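Local coordinates for protein phosphatidylinositol-specific phospholipase C1 (Streptomyces antibioticus, PDB 3H4X) that belongs to the phosphatidylinositol-specific phospholipase C family and folds as a barrel of mainly parallel strands surrounded by helices, at residues 55-60 / 317-322. Numbering follows the deposited sequence. Where two conformers were deposited one is given.
Sequences GAALLE and ASFATA. With EOH (ethanol), chain T.
In the interior of the TIM-barrel-like fold, L58 and A57, the residue just before strand 58-64, meet F319 and T321 of strand 319-322. The two strands are not neighbours in the sheet: 31-36 runs between them, parallel to both. The nearest CA atoms, of L58 and F319, are 7.5 Å apart, and the contact is made by apolar side chains. The methyl CD1 of L58 sits over one face of the F319 ring as a CH-pi contact, 4.3 Å from the centroid and 26° off the normal. CB of the same leucine approaches ring atom CD1 of F319 at 3.9 Å. Further round the ring, CE1 of F319 touches the methyl CB of A57 at 4.0 Å. CG of L58, anti to the backbone N (chi1 178°), carries both methyls toward T321; CD1, still over the ring, is 4.0 Å from T321 CG2, and CD2 is nearly as close. CG2 of T321, anti to the carbonyl carbon, is the branch that meets the leucine.

L125 and K127 of strand 124-130 also touch L58, while I284 packs on F319 and T286 on T321 from strand 282-286. Farther along strand 58-64, the extended side chain of E60 takes a weak hydrogen bond from an ethanol molecule (ethanol O to E60 OE2, 3.2 Å), probably a remnant of the crystallisation liquor; K127 NZ also bonds the ethanol and forms a long, weak ion pair with OE2. Such inward-pointing side chains, packed across the strand 31-36 that closes the barrel between 58-64 and 319-322, are characteristic of the TIM-barrel-like fold of phosphatidylinositol-specific phospholipases C.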
loop_
_atom_site.group_PDB
_atom_site.type_symbol
_atom_site.label_atom_id
_atom_site.label_comp_id
_atom_site.label_asym_id
_atom_site.label_seq_id
_atom_site.Cartn_x
_atom_site.Cartn_y
_atom_site.Cartn_z
ATOM N N GLY A 55 -10.777 -10.585 -2.619
ATOM C CA GLY A 55 -11.292 -10.124 -1.337
ATOM C C GLY A 55 -10.234 -9.487 -0.446
ATOM O O GLY A 55 -10.560 -8.901 0.584
ATOM N N ALA A 56 -8.964 -9.594 -0.831
ATOM C CA ALA A 56 -7.886 -9.009 -0.034
ATOM C C ALA A 56 -8.062 -7.503 0.142
ATOM O O ALA A 56 -8.553 -6.814 -0.754
ATOM C CB ALA A 56 -6.536 -9.313 -0.664
ATOM N N ALA A 57 -7.643 -6.999 1.298
ATOM C CA ALA A 57 -7.737 -5.574 1.604
ATOM C C ALA A 57 -6.531 -4.788 1.093
ATOM O O ALA A 57 -6.584 -3.562 0.958
ATOM C CB ALA A 57 -7.867 -5.391 3.095
ATOM N N LEU A 58 -5.437 -5.500 0.846
ATOM C CA LEU A 58 -4.187 -4.883 0.435
ATOM C C LEU A 58 -3.572 -5.753 -0.650
ATOM O O LEU A 58 -3.501 -6.970 -0.505
ATOM C CB LEU A 58 -3.242 -4.748 1.637
ATOM C CG LEU A 58 -1.841 -4.156 1.426
ATOM C CD1 LEU A 58 -1.272 -3.682 2.751
ATOM C CD2 LEU A 58 -0.890 -5.138 0.770
ATOM N N LEU A 59 -3.178 -5.123 -1.751
ATOM C CA LEU A 59 -2.518 -5.808 -2.852
ATOM C C LEU A 59 -1.213 -5.090 -3.103
ATOM O O LEU A 59 -1.193 -3.868 -3.258
ATOM C CB LEU A 59 -3.379 -5.763 -4.113
ATOM C CG LEU A 59 -4.755 -6.418 -4.004
ATOM C CD1 LEU A 59 -5.557 -6.147 -5.262
ATOM C CD2 LEU A 59 -4.645 -7.912 -3.739
ATOM N N GLU A 60 -0.119 -5.839 -3.153
ATOM C CA GLU A 60 1.189 -5.219 -3.283
ATOM C C GLU A 60 1.738 -5.322 -4.702
ATOM O O GLU A 60 1.618 -6.364 -5.357
ATOM C CB GLU A 60 2.142 -5.836 -2.273
ATOM C CG GLU A 60 3.480 -5.146 -2.170
ATOM C CD GLU A 60 4.356 -5.794 -1.127
ATOM O OE1 GLU A 60 3.891 -6.760 -0.481
ATOM O OE2 GLU A 60 5.503 -5.343 -0.951
ATOM N N ALA A 317 -2.130 -4.367 14.536
ATOM C CA ALA A 317 -1.932 -4.266 13.095
ATOM C C ALA A 317 -3.179 -3.690 12.430
ATOM O O ALA A 317 -4.304 -3.954 12.866
ATOM C CB ALA A 317 -1.616 -5.629 12.506
ATOM N N SER A 318 -2.980 -2.902 11.378
ATOM C CA SER A 318 -4.068 -2.553 10.466
ATOM C C SER A 318 -4.179 -3.596 9.362
ATOM O O SER A 318 -5.278 -3.913 8.905
ATOM C CB SER A 318 -3.830 -1.194 9.817
ATOM O OG SER A 318 -3.794 -0.164 10.781
ATOM N N PHE A 319 -3.035 -4.113 8.920
ATOM C CA PHE A 319 -2.998 -5.126 7.873
ATOM C C PHE A 319 -1.999 -6.204 8.249
ATOM O O PHE A 319 -0.942 -5.907 8.804
ATOM C CB PHE A 319 -2.561 -4.530 6.530
ATOM C CG PHE A 319 -3.454 -3.441 6.015
ATOM C CD1 PHE A 319 -4.491 -3.731 5.144
ATOM C CD2 PHE A 319 -3.241 -2.121 6.382
ATOM C CE1 PHE A 319 -5.301 -2.722 4.658
ATOM C CE2 PHE A 319 -4.052 -1.109 5.895
ATOM C CZ PHE A 319 -5.082 -1.412 5.037
ATOM N N ALA A 320 -2.344 -7.450 7.942
ATOM C CA ALA A 320 -1.414 -8.566 8.023
ATOM C C ALA A 320 -1.222 -9.076 6.599
ATOM O O ALA A 320 -2.203 -9.396 5.924
ATOM C CB ALA A 320 -1.987 -9.664 8.900
ATOM N N THR A 321 0.019 -9.149 6.130
ATOM C CA THR A 321 0.255 -9.605 4.764
ATOM C C THR A 321 1.130 -10.846 4.695
ATOM O O THR A 321 2.011 -11.059 5.535
ATOM C CB THR A 321 0.826 -8.488 3.850
ATOM O OG1 THR A 321 2.236 -8.345 4.062
ATOM C CG2 THR A 321 0.138 -7.162 4.125
ATOM N N ALA A 322 0.839 -11.668 3.691
ATOM C CA ALA A 322 1.598 -12.871 3.392
ATOM C C ALA A 322 1.270 -13.245 1.945
ATOM O O ALA A 322 0.904 -12.375 1.150
ATOM C CB ALA A 322 1.242 -14.000 4.357
HETATM C C1 EOH T . 7.788 -4.676 2.712
HETATM C C2 EOH T . 9.240 -5.145 2.743
HETATM O O EOH T . 6.957 -5.505 1.926
#